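Local coordinates for YncI copper-binding domain-containing protein (Nocardia farcinica, PDB 3ESM) that is of unknown function but has an immunoglobulin-like fold and may bind copper, at residues G16-T21 with G93-A98; F22-E27 with Q86-S91; T39-R44 with V101-E106. The protein carries 2 engineered substitutions. All coordinates share one frame; numbering follows the deposited sequence.

Interaction 1: G16-T21 with G93-A98; sequences GYSVVT and GPLPSA
Leu95, Gly16 and Tyr17 bury the most surface where the loop 93-98 turns across the start of the strand entered at Ser18. One hydrogen bond joins the two backbones: Leu95 N donates to Gly16 O at 2.8 Å, nearly straight at 163° and lying in the carbonyl plane. The same oxygen receives the CA-H of Pro94, with Pro94 CA 3.3 Å from Gly16 O, so two neighbouring residues of the loop converge on one carbonyl. Leu95 lays its side chain alongside this group, CG 3.5 Å from Gly16 O, and sends CD1 on to Ser18 OG; it also packs on Leu137. Tyr17 starts out pointing away from the loop, but in the conformer described here, one of two, CG lies beside its own backbone N (chi1 -87°) and the ring folds back over Gly93. In that copy Gly93 CA sits over the ring face, 3.8 Å from the Tyr17 ring centroid and offset toward the rim, a CH-pi contact. Antiparallel pairing of strands 18-25 and 85-93 ends here, at one end of the immunoglobulin-like beta sandwich, with a loop that opens with a cis peptide bond to Pro94.

Interaction 2: F22-E27 with Q86-S91; sequences FRVPTE and QRFVVS
Gln86 faces Val24 as a hydrogen-bonded antiparallel pair, its N donating to Val24 O and its O accepting from Val24 N (2.9 Å). Its side chain folds alongside its own strand to the next residue: NE2 donates to Arg87 O at 2.9 Å, almost perfectly straight, with that oxygen in the amide plane, which fixes the rotation of the carboxamide. Arg87 is the non-hydrogen-bonded partner of Arg23, and their aliphatic stems run close on the outer face, CG to CG 4.4 Å. Beyond that the chains separate: Arg87 bends at chi3 and its end leads away, while Arg23 stays extended and makes a cation-pi contact with Phe85. Phe88 pairs with Phe22 through two more backbone bonds, Phe22 N to Phe88 O and Phe88 N to Phe22 O, both 2.8 Å. Both rings turn to the inner face, where the Phe88 ring takes the Val24 methyl obliquely, CG2 to CD2 3.6 Å, and also meets Trp54 edge-to-face. Val90 closes the row by setting CG1 in the plane of the Phe22 ring, at its edge, 3.9 Å from CE2; CG1 stands between the backbone N and the carbonyl carbon (chi1 62°). The chemistry therefore divides across the sheet: four bonds in two pairs join the backbones of Phe22 with Phe88 and Val24 with Gln86, Phe22, Val24 and Phe88 pack on the inner face with Val90 at the Phe22 edge, and on the outer face the two arginines touch through carbon while Arg23 NE and Arg87 NE stay 6.6 Å apart.

Interaction 3: T39-R44 with V101-E106; sequences TLPNVR and VSFPAE
A break in strand 100-109 marks this contact, where that strand passes strand 33-43 in the second sheet of the sandwich and regular antiparallel pairing shrinks to one direct bond. Thr39 N donates to Pro104 O at 2.8 Å, nearly along the C=O axis (176°). Thr39 brings its side chain down on the same residue, CB approaching Pro104 CD to 4.0 Å as the two groups cross at a slant. Pro104, lacking an N-H, cannot return a bond to Thr39 O, and water 1 donates to that oxygen instead, at 2.9 Å from Thr39 O and 2.7 Å from Ser102 O, so that two carbonyls which could not bond each other are joined. Thr39 O also receives the CA-H of Phe103 and lies near the plane of the Phe103 ring, at its edge. Water 2 is hydrogen-bonded to Thr39 OG1 and only weakly to Pro104 O.

Past the water the contact becomes apolar. The Phe103 ring swings back toward strand 33-43, CG beside its own backbone N (chi1 -56°), and Pro41 CD comes 3.5 Å from its CE1, approaching obliquely. Leu40 CD2 reaches the same ring at CD1. Pro41 CB and CG also meet Val101 CG2, both at 3.8 Å and at about a right angle, so the pyrrolidine lies against both a ring and a methyl. Phe103 also meets Phe22 edge-to-face, and Thr39 packs on Asp111 of the second subunit. What results is an interrupted antiparallel pair in an immunoglobulin-like sandwich, in which a bound water bridges the gap and an aromatic ring reaches into the core between the sheets.

Overall arrangement
Interactions 1 and 2 both use strand 18-25: interaction 2 pairs it with strand 85-93, interaction 1 with the loop that leaves that strand. Val20 N and Val90 O probably bond between them. All three are partly buried. Interaction 2 lies closest to the centre of the molecule, its aromatic face buried and its arginine face exposed; interaction 1 is the most peripheral. Interaction 3 belongs to the other sheet and meets interaction 2 across the core, Phe22 CZ to Phe103 CG 3.8 Å, and interaction 1 at the sandwich end, where Val43 and Arg44 touch Gly93 and Pro94. Four backbone bonds serve interaction 2; interactions 1 and 3 have one each, supplemented by a CH-pi contact and by waters respectively.

Interaction 1: G16-T21 with G93-A98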
ATOM      1  N   GLY A  16      18.557 -12.179  18.245  1.00 32.69           N
ATOM      2  CA  GLY A  16      17.977 -11.395  19.320  1.00 31.62           C
ATOM      3  C   GLY A  16      16.587 -10.889  18.986  1.00 31.73           C
ATOM      4  O   GLY A  16      16.126 -11.049  17.860  1.00 31.38           O
ATOM      5  N   TYR A  17      15.943 -10.318  19.993  1.00 31.95           N
ATOM      6  CA  TYR A  17      14.652  -9.671  19.848  0.50 31.96           C
ATOM      7  C   TYR A  17      14.851  -8.212  20.021  1.00 32.28           C
ATOM      8  O   TYR A  17      15.486  -7.778  21.003  1.00 33.95           O
ATOM      9  CB  TYR A  17      13.785 -10.029  21.022  0.50 32.26           C
ATOM     10  CG  TYR A  17      13.074 -11.236  20.797  0.50 33.01           C
ATOM     11  CD1 TYR A  17      11.770 -11.176  20.420  0.50 34.30           C
ATOM     12  CD2 TYR A  17      13.705 -12.453  20.928  0.50 34.67           C
ATOM     13  CE1 TYR A  17      11.109 -12.242  20.212  0.50 34.96           C
ATOM     14  CE2 TYR A  17      13.033 -13.566  20.710  0.50 35.74           C
ATOM     15  CZ  TYR A  17      11.720 -13.444  20.334  0.50 35.72           C
ATOM     16  OH  TYR A  17      10.950 -14.543  20.092  0.50 37.53           O
ATOM     17  N   SER A  18      14.324  -7.404  19.105  1.00 31.04           N
ATOM     18  CA  SER A  18      14.504  -5.957  19.284  1.00 31.60           C
ATOM     19  C   SER A  18      13.212  -5.229  19.000  1.00 31.22           C
ATOM     20  O   SER A  18      12.422  -5.706  18.189  1.00 30.48           O
ATOM     21  CB  SER A  18      15.568  -5.395  18.329  1.00 31.89           C
ATOM     22  OG  SER A  18      16.882  -5.821  18.671  1.00 35.62           O
ATOM     23  N   VAL A  19      13.010  -4.083  19.647  1.00 30.60           N
ATOM     24  CA  VAL A  19      11.964  -3.144  19.237  1.00 31.63           C
ATOM     25  C   VAL A  19      12.586  -2.309  18.110  1.00 31.49           C
ATOM     26  O   VAL A  19      13.522  -1.533  18.359  1.00 31.80           O
ATOM     27  CB  VAL A  19      11.546  -2.204  20.394  1.00 32.74           C
ATOM     28  CG1 VAL A  19      10.560  -1.155  19.910  1.00 33.07           C
ATOM     29  CG2 VAL A  19      10.932  -3.002  21.560  1.00 33.91           C
ATOM     30  N   VAL A  20      12.063  -2.447  16.885  1.00 30.05           N
ATOM     31  CA  VAL A  20      12.598  -1.733  15.719  1.00 28.99           C
ATOM     32  C   VAL A  20      11.692  -0.579  15.374  1.00 29.30           C
ATOM     33  O   VAL A  20      10.485  -0.763  15.252  1.00 28.68           O
ATOM     34  CB  VAL A  20      12.701  -2.678  14.500  1.00 29.45           C
ATOM     35  CG1 VAL A  20      13.261  -1.953  13.252  1.00 28.63           C
ATOM     36  CG2 VAL A  20      13.591  -3.844  14.863  1.00 28.91           C
ATOM     37  N   THR A  21      12.275   0.607  15.256  1.00 29.12           N
ATOM     38  CA  THR A  21      11.501   1.807  14.979  1.00 28.94           C
ATOM     39  C   THR A  21      11.830   2.252  13.572  1.00 28.49           C
ATOM     40  O   THR A  21      13.000   2.477  13.258  1.00 28.72           O
ATOM     41  CB  THR A  21      11.884   2.936  15.944  1.00 29.49           C
ATOM     42  OG1 THR A  21      11.422   2.633  17.270  1.00 31.80           O
ATOM     43  CG2 THR A  21      11.283   4.281  15.471  1.00 31.58           C
ATOM     44  N   GLY A  93      11.499 -10.842  16.646  1.00 27.38           N
ATOM     45  CA  GLY A  93      12.633 -11.727  16.874  1.00 28.78           C
ATOM     46  C   GLY A  93      12.235 -13.153  16.605  1.00 28.82           C
ATOM     47  O   GLY A  93      11.044 -13.479  16.479  1.00 28.87           O
ATOM     48  N   PRO A  94      13.232 -14.026  16.521  1.00 29.39           N
ATOM     49  CA  PRO A  94      14.649 -13.662  16.583  1.00 29.46           C
ATOM     50  C   PRO A  94      15.131 -13.113  15.262  1.00 29.93           C
ATOM     51  O   PRO A  94      14.691 -13.583  14.219  1.00 30.46           O
ATOM     52  CB  PRO A  94      15.339 -15.009  16.831  1.00 29.79           C
ATOM     53  CG  PRO A  94      14.437 -16.012  16.200  1.00 30.17           C
ATOM     54  CD  PRO A  94      13.020 -15.472  16.378  1.00 30.08           C
ATOM     55  N   LEU A  95      16.027 -12.126  15.325  1.00 30.72           N
ATOM     56  CA  LEU A  95      16.697 -11.590  14.150  1.00 31.35           C
ATOM     57  C   LEU A  95      17.673 -12.609  13.605  1.00 32.25           C
ATOM     58  O   LEU A  95      18.180 -13.438  14.358  1.00 32.49           O
ATOM     59  CB  LEU A  95      17.418 -10.304  14.513  1.00 30.98           C
ATOM     60  CG  LEU A  95      16.486  -9.166  14.934  1.00 31.24           C
ATOM     61  CD1 LEU A  95      17.272  -8.001  15.489  1.00 34.24           C
ATOM     62  CD2 LEU A  95      15.615  -8.704  13.743  1.00 31.61           C
ATOM     63  N   PRO A  96      17.921 -12.559  12.286  1.00 32.62           N
ATOM     64  CA  PRO A  96      18.691 -13.592  11.603  1.00 32.80           C
ATOM     65  C   PRO A  96      20.105 -13.679  12.127  1.00 32.79           C
ATOM     66  O   PRO A  96      20.627 -12.735  12.741  1.00 31.17           O
ATOM     67  CB  PRO A  96      18.731 -13.134  10.138  1.00 33.13           C
ATOM     68  CG  PRO A  96      17.869 -11.965  10.026  1.00 33.63           C
ATOM     69  CD  PRO A  96      17.308 -11.588  11.362  1.00 32.86           C
ATOM     70  N   SER A  97      20.708 -14.832  11.892  1.00 33.59           N
ATOM     71  CA  SER A  97      22.110 -14.991  12.183  1.00 35.44           C
ATOM     72  C   SER A  97      22.887 -14.526  10.974  1.00 35.24           C
ATOM     73  O   SER A  97      23.440 -15.322  10.217  1.00 36.03           O
ATOM     74  CB  SER A  97      22.402 -16.439  12.550  1.00 35.72           C
ATOM     75  OG  SER A  97      21.768 -16.652  13.796  1.00 39.53           O
ATOM     76  N   ALA A  98      22.879 -13.211  10.795  1.00 34.97           N
ATOM     77  CA  ALA A  98      23.550 -12.553   9.684  1.00 33.64           C
ATOM     78  C   ALA A  98      24.129 -11.243  10.207  1.00 32.94           C
ATOM     79  O   ALA A  98      23.666 -10.708  11.209  1.00 32.28           O
ATOM     80  CB  ALA A  98      22.563 -12.283   8.554  1.00 33.75           C
TER

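Interaction 2: F22-E27 with Q86-S91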
ATOM      1  N   PHE A  22      10.811   2.365  12.714  1.00 27.43           N
ATOM      2  CA  PHE A  22      10.983   2.870  11.339  1.00 27.48           C
ATOM      3  C   PHE A  22      10.519   4.308  11.316  1.00 28.98           C
ATOM      4  O   PHE A  22       9.364   4.582  11.630  1.00 29.40           O
ATOM      5  CB  PHE A  22      10.176   2.034  10.338  1.00 27.56           C
ATOM      6  CG  PHE A  22      10.650   0.624  10.252  1.00 25.32           C
ATOM      7  CD1 PHE A  22      11.762   0.306   9.484  1.00 26.97           C
ATOM      8  CD2 PHE A  22      10.011  -0.376  10.960  1.00 28.58           C
ATOM      9  CE1 PHE A  22      12.226  -1.001   9.427  1.00 28.04           C
ATOM     10  CE2 PHE A  22      10.471  -1.704  10.916  1.00 29.85           C
ATOM     11  CZ  PHE A  22      11.586  -2.007  10.164  1.00 30.16           C
ATOM     12  N   ARG A  23      11.426   5.232  10.992  1.00 28.57           N
ATOM     13  CA  ARG A  23      11.053   6.640  10.952  1.00 29.26           C
ATOM     14  C   ARG A  23      10.934   7.008   9.493  1.00 29.15           C
ATOM     15  O   ARG A  23      11.900   6.895   8.734  1.00 30.21           O
ATOM     16  CB  ARG A  23      12.103   7.505  11.642  1.00 30.27           C
ATOM     17  CG  ARG A  23      11.679   8.953  11.783  1.00 33.57           C
ATOM     18  CD  ARG A  23      12.671   9.736  12.645  1.00 37.83           C
ATOM     19  NE  ARG A  23      12.117  11.032  12.996  1.00 40.64           N
ATOM     20  CZ  ARG A  23      12.568  12.182  12.521  1.00 42.40           C
ATOM     21  NH1 ARG A  23      13.601  12.184  11.691  1.00 44.10           N
ATOM     22  NH2 ARG A  23      11.995  13.327  12.890  1.00 44.59           N
ATOM     23  N   VAL A  24       9.736   7.442   9.111  1.00 29.10           N
ATOM     24  CA  VAL A  24       9.387   7.654   7.718  1.00 28.50           C
ATOM     25  C   VAL A  24       9.091   9.114   7.395  1.00 29.60           C
ATOM     26  O   VAL A  24       8.207   9.716   8.021  1.00 29.77           O
ATOM     27  CB  VAL A  24       8.110   6.871   7.416  1.00 28.24           C
ATOM     28  CG1 VAL A  24       7.655   7.083   5.948  1.00 28.93           C
ATOM     29  CG2 VAL A  24       8.332   5.373   7.775  1.00 30.21           C
ATOM     30  N   PRO A  25       9.799   9.678   6.402  1.00 29.22           N
ATOM     31  CA  PRO A  25       9.564  11.080   6.040  1.00 30.32           C
ATOM     32  C   PRO A  25       8.479  11.194   5.003  1.00 30.28           C
ATOM     33  O   PRO A  25       8.434  10.387   4.101  1.00 29.78           O
ATOM     34  CB  PRO A  25      10.863  11.472   5.351  1.00 30.43           C
ATOM     35  CG  PRO A  25      11.286  10.180   4.634  1.00 30.98           C
ATOM     36  CD  PRO A  25      10.913   9.089   5.626  1.00 30.65           C
ATOM     37  N   THR A  26       7.640  12.228   5.096  1.00 30.94           N
ATOM     38  CA  THR A  26       6.700  12.504   4.027  1.00 31.55           C
ATOM     39  C   THR A  26       7.367  13.410   3.002  1.00 33.16           C
ATOM     40  O   THR A  26       7.573  14.592   3.253  1.00 33.82           O
ATOM     41  CB  THR A  26       5.389  13.107   4.602  1.00 31.94           C
ATOM     42  OG1 THR A  26       4.733  12.089   5.372  1.00 33.80           O
ATOM     43  CG2 THR A  26       4.449  13.524   3.491  1.00 31.93           C
ATOM     44  N   GLU A  27       7.734  12.829   1.863  1.00 34.07           N
ATOM     45  CA  GLU A  27       8.515  13.537   0.837  1.00 36.05           C
ATOM     46  C   GLU A  27       7.646  13.997  -0.315  1.00 36.65           C
ATOM     47  O   GLU A  27       7.863  13.646  -1.475  1.00 38.53           O
ATOM     48  CB  GLU A  27       9.696  12.666   0.393  1.00 36.90           C
ATOM     49  CG  GLU A  27      10.686  12.585   1.548  1.00 40.43           C
ATOM     50  CD  GLU A  27      11.955  11.783   1.283  1.00 46.90           C
ATOM     51  OE1 GLU A  27      12.862  11.895   2.142  1.00 49.09           O
ATOM     52  OE2 GLU A  27      12.070  11.066   0.252  1.00 49.67           O
ATOM     53  N   GLN A  86       7.067  10.206  10.772  1.00 33.36           N
ATOM     54  CA  GLN A  86       6.284   9.411  11.711  1.00 33.00           C
ATOM     55  C   GLN A  86       7.067   8.157  12.047  1.00 31.69           C
ATOM     56  O   GLN A  86       7.686   7.581  11.150  1.00 30.44           O
ATOM     57  CB  GLN A  86       4.954   9.000  11.066  1.00 34.01           C
ATOM     58  CG  GLN A  86       4.201   7.946  11.856  1.00 35.14           C
ATOM     59  CD  GLN A  86       3.599   8.524  13.094  1.00 38.63           C
ATOM     60  OE1 GLN A  86       2.931   9.570  13.035  1.00 38.51           O
ATOM     61  NE2 GLN A  86       3.825   7.875  14.232  1.00 39.27           N
ATOM     62  N   ARG A  87       7.022   7.733  13.313  1.00 30.52           N
ATOM     63  CA  ARG A  87       7.619   6.464  13.724  1.00 30.50           C
ATOM     64  C   ARG A  87       6.602   5.320  13.704  1.00 30.07           C
ATOM     65  O   ARG A  87       5.443   5.484  14.106  1.00 31.90           O
ATOM     66  CB  ARG A  87       8.231   6.571  15.125  1.00 32.16           C
ATOM     67  CG  ARG A  87       9.407   7.516  15.256  1.00 34.65           C
ATOM     68  CD  ARG A  87       9.798   7.606  16.745  1.00 43.47           C
ATOM     69  NE  ARG A  87       8.595   7.772  17.570  1.00 48.42           N
ATOM     70  CZ  ARG A  87       8.090   6.838  18.382  1.00 52.27           C
ATOM     71  NH1 ARG A  87       8.691   5.656  18.516  1.00 52.94           N
ATOM     72  NH2 ARG A  87       6.981   7.089  19.082  1.00 54.31           N
ATOM     73  N   PHE A  88       7.035   4.176  13.202  1.00 28.30           N
ATOM     74  CA  PHE A  88       6.207   2.981  13.156  1.00 27.21           C
ATOM     75  C   PHE A  88       7.057   1.942  13.873  1.00 28.51           C
ATOM     76  O   PHE A  88       8.203   1.678  13.461  1.00 28.35           O
ATOM     77  CB  PHE A  88       5.992   2.568  11.702  1.00 27.12           C
ATOM     78  CG  PHE A  88       5.175   3.542  10.913  1.00 25.88           C
ATOM     79  CD1 PHE A  88       3.791   3.433  10.877  1.00 28.67           C
ATOM     80  CD2 PHE A  88       5.794   4.565  10.199  1.00 27.44           C
ATOM     81  CE1 PHE A  88       3.030   4.334  10.144  1.00 28.69           C
ATOM     82  CE2 PHE A  88       5.031   5.467   9.466  1.00 30.17           C
ATOM     83  CZ  PHE A  88       3.660   5.344   9.449  1.00 27.98           C
ATOM     84  N   VAL A  89       6.489   1.307  14.891  1.00 27.98           N
ATOM     85  CA  VAL A  89       7.311   0.496  15.797  1.00 28.70           C
ATOM     86  C   VAL A  89       6.832  -0.952  15.849  1.00 27.85           C
ATOM     87  O   VAL A  89       5.629  -1.249  15.995  1.00 27.46           O
ATOM     88  CB  VAL A  89       7.275   1.056  17.234  1.00 29.30           C
ATOM     89  CG1 VAL A  89       8.052   0.138  18.153  1.00 30.25           C
ATOM     90  CG2 VAL A  89       7.795   2.484  17.264  1.00 31.79           C
ATOM     91  N   VAL A  90       7.770  -1.875  15.653  1.00 27.53           N
ATOM     92  CA  VAL A  90       7.405  -3.279  15.718  1.00 28.10           C
ATOM     93  C   VAL A  90       8.479  -4.036  16.510  1.00 28.30           C
ATOM     94  O   VAL A  90       9.664  -3.815  16.307  1.00 28.84           O
ATOM     95  CB  VAL A  90       7.207  -3.878  14.305  1.00 28.26           C
ATOM     96  CG1 VAL A  90       8.514  -3.828  13.469  1.00 29.33           C
ATOM     97  CG2 VAL A  90       6.581  -5.298  14.342  1.00 28.67           C
ATOM     98  N   SER A  91       8.044  -4.911  17.403  1.00 28.17           N
ATOM     99  CA  SER A  91       8.969  -5.712  18.194  0.50 28.33           C
ATOM    100  C   SER A  91       9.069  -7.085  17.566  1.00 28.60           C
ATOM    101  O   SER A  91       8.066  -7.780  17.447  1.00 29.04           O
ATOM    102  CB  SER A  91       8.441  -5.847  19.614  0.50 28.37           C
ATOM    103  OG  SER A  91       9.214  -6.786  20.338  0.50 29.15           O
TER

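Interaction 3: T39-R44 with V101-E106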
ATOM      1  N   THR A  39       8.613  -5.277   4.930  1.00 23.97           N
ATOM      2  CA  THR A  39       8.863  -6.705   4.750  1.00 25.00           C
ATOM      3  C   THR A  39       9.765  -7.168   5.882  1.00 25.44           C
ATOM      4  O   THR A  39      10.812  -6.555   6.127  1.00 24.79           O
ATOM      5  CB  THR A  39       9.593  -6.926   3.422  1.00 25.35           C
ATOM      6  OG1 THR A  39       8.719  -6.608   2.331  1.00 24.25           O
ATOM      7  CG2 THR A  39      10.058  -8.356   3.307  1.00 26.04           C
ATOM      8  N   LEU A  40       9.351  -8.228   6.604  1.00 24.15           N
ATOM      9  CA  LEU A  40      10.074  -8.697   7.786  1.00 24.17           C
ATOM     10  C   LEU A  40      10.815  -9.974   7.470  1.00 24.57           C
ATOM     11  O   LEU A  40      10.435 -10.716   6.585  1.00 24.48           O
ATOM     12  CB  LEU A  40       9.142  -8.985   8.976  1.00 25.00           C
ATOM     13  CG  LEU A  40       8.321  -7.769   9.431  1.00 23.09           C
ATOM     14  CD1 LEU A  40       7.255  -8.221  10.432  1.00 28.11           C
ATOM     15  CD2 LEU A  40       9.247  -6.740  10.070  1.00 26.45           C
ATOM     16  N   PRO A  41      11.876 -10.229   8.228  1.00 26.31           N
ATOM     17  CA  PRO A  41      12.724 -11.337   7.845  1.00 27.61           C
ATOM     18  C   PRO A  41      12.180 -12.669   8.435  1.00 28.13           C
ATOM     19  O   PRO A  41      12.880 -13.413   9.161  1.00 29.16           O
ATOM     20  CB  PRO A  41      14.091 -10.942   8.422  1.00 27.48           C
ATOM     21  CG  PRO A  41      13.784 -10.044   9.584  1.00 28.46           C
ATOM     22  CD  PRO A  41      12.503  -9.310   9.178  1.00 25.96           C
ATOM     23  N   ASN A  42      10.914 -12.947   8.132  1.00 28.07           N
ATOM     24  CA  ASN A  42      10.328 -14.229   8.478  1.00 29.06           C
ATOM     25  C   ASN A  42      10.603 -14.605   9.922  1.00 29.59           C
ATOM     26  O   ASN A  42      11.113 -15.703  10.186  1.00 30.42           O
ATOM     27  CB  ASN A  42      10.857 -15.310   7.554  1.00 28.52           C
ATOM     28  CG  ASN A  42      10.338 -15.188   6.119  1.00 31.08           C
ATOM     29  OD1 ASN A  42      10.476 -16.126   5.314  1.00 35.04           O
ATOM     30  ND2 ASN A  42       9.764 -14.046   5.788  1.00 28.67           N
ATOM     31  N   VAL A  43      10.226 -13.726  10.843  1.00 29.53           N
ATOM     32  CA  VAL A  43      10.494 -13.884  12.280  1.00 30.43           C
ATOM     33  C   VAL A  43       9.397 -14.658  12.984  1.00 31.44           C
ATOM     34  O   VAL A  43       8.249 -14.649  12.552  1.00 30.93           O
ATOM     35  CB  VAL A  43      10.669 -12.505  12.979  1.00 30.22           C
ATOM     36  CG1 VAL A  43      11.925 -11.803  12.452  1.00 30.63           C
ATOM     37  CG2 VAL A  43       9.442 -11.623  12.739  1.00 30.36           C
ATOM     38  N   ARG A  44       9.729 -15.331  14.082  1.00 32.56           N
ATOM     39  CA  ARG A  44       8.698 -16.063  14.822  1.00 33.36           C
ATOM     40  C   ARG A  44       7.731 -15.099  15.506  1.00 33.86           C
ATOM     41  O   ARG A  44       6.513 -15.355  15.590  1.00 33.63           O
ATOM     42  CB  ARG A  44       9.327 -16.957  15.898  1.00 34.22           C
ATOM     43  CG  ARG A  44      10.326 -17.940  15.416  1.00 38.33           C
ATOM     44  CD  ARG A  44       9.665 -19.287  15.160  1.00 46.19           C
ATOM     45  NE  ARG A  44       8.338 -19.075  14.596  1.00 49.93           N
ATOM     46  CZ  ARG A  44       7.727 -19.909  13.761  1.00 50.89           C
ATOM     47  NH1 ARG A  44       8.320 -21.036  13.383  1.00 51.09           N
ATOM     48  NH2 ARG A  44       6.524 -19.601  13.304  1.00 49.56           N
ATOM     49  N   VAL A 101      20.720  -7.153   8.172  1.00 29.42           N
ATOM     50  CA  VAL A 101      19.352  -7.496   7.717  1.00 27.93           C
ATOM     51  C   VAL A 101      18.655  -6.254   7.151  1.00 26.63           C
ATOM     52  O   VAL A 101      18.811  -5.169   7.705  1.00 27.08           O
ATOM     53  CB  VAL A 101      18.510  -8.102   8.863  1.00 28.19           C
ATOM     54  CG1 VAL A 101      18.441  -7.165  10.064  1.00 30.64           C
ATOM     55  CG2 VAL A 101      17.084  -8.551   8.365  1.00 27.05           C
ATOM     56  N   SER A 102      17.920  -6.412   6.055  1.00 25.87           N
ATOM     57  CA  SER A 102      17.222  -5.264   5.456  1.00 25.82           C
ATOM     58  C   SER A 102      15.724  -5.469   5.602  1.00 25.87           C
ATOM     59  O   SER A 102      15.259  -6.605   5.699  1.00 24.36           O
ATOM     60  CB  SER A 102      17.615  -5.033   3.999  1.00 27.50           C
ATOM     61  OG  SER A 102      19.016  -4.640   3.991  1.00 30.75           O
ATOM     62  N   PHE A 103      15.003  -4.347   5.530  1.00 25.28           N
ATOM     63  CA  PHE A 103      13.543  -4.338   5.665  1.00 25.07           C
ATOM     64  C   PHE A 103      12.940  -3.541   4.519  1.00 25.26           C
ATOM     65  O   PHE A 103      12.565  -2.404   4.696  1.00 26.83           O
ATOM     66  CB  PHE A 103      13.120  -3.726   6.997  1.00 25.31           C
ATOM     67  CG  PHE A 103      13.719  -4.387   8.196  1.00 26.54           C
ATOM     68  CD1 PHE A 103      13.073  -5.444   8.830  1.00 27.58           C
ATOM     69  CD2 PHE A 103      14.928  -3.941   8.706  1.00 27.63           C
ATOM     70  CE1 PHE A 103      13.626  -6.056   9.974  1.00 27.47           C
ATOM     71  CE2 PHE A 103      15.499  -4.541   9.852  1.00 29.10           C
ATOM     72  CZ  PHE A 103      14.846  -5.608  10.482  1.00 29.09           C
ATOM     73  N   PRO A 104      12.826  -4.158   3.354  1.00 24.51           N
ATOM     74  CA  PRO A 104      12.245  -3.469   2.183  1.00 24.29           C
ATOM     75  C   PRO A 104      10.873  -2.904   2.603  1.00 25.92           C
ATOM     76  O   PRO A 104      10.142  -3.585   3.334  1.00 24.75           O
ATOM     77  CB  PRO A 104      12.102  -4.586   1.156  1.00 25.66           C
ATOM     78  CG  PRO A 104      13.199  -5.565   1.515  1.00 24.93           C
ATOM     79  CD  PRO A 104      13.360  -5.502   3.028  1.00 25.55           C
ATOM     80  N   ALA A 105      10.545  -1.681   2.189  1.00 23.77           N
ATOM     81  CA  ALA A 105       9.278  -1.075   2.640  1.00 23.75           C
ATOM     82  C   ALA A 105       8.547  -0.434   1.471  1.00 24.75           C
ATOM     83  O   ALA A 105       9.158  -0.117   0.436  1.00 24.55           O
ATOM     84  CB  ALA A 105       9.532  -0.073   3.705  1.00 24.35           C
ATOM     85  N   GLU A 106       7.234  -0.258   1.630  1.00 22.92           N
ATOM     86  CA  GLU A 106       6.423   0.409   0.607  1.00 23.19           C
ATOM     87  C   GLU A 106       5.553   1.448   1.288  1.00 23.35           C
ATOM     88  O   GLU A 106       4.816   1.110   2.219  1.00 23.75           O
ATOM     89  CB  GLU A 106       5.563  -0.587  -0.115  1.00 23.54           C
ATOM     90  CG  GLU A 106       6.391  -1.673  -0.782  1.00 24.23           C
ATOM     91  CD  GLU A 106       7.013  -1.183  -2.084  1.00 28.12           C
ATOM     92  OE1 GLU A 106       6.470  -0.242  -2.704  1.00 27.06           O
ATOM     93  OE2 GLU A 106       8.040  -1.780  -2.486  1.00 33.83           O
TER
HETATM   94  O   HOH W   1      13.122  -8.237   5.944  1.00 27.64           O
HETATM   95  O   HOH W   2       7.716  -4.032   1.559  1.00 31.10           O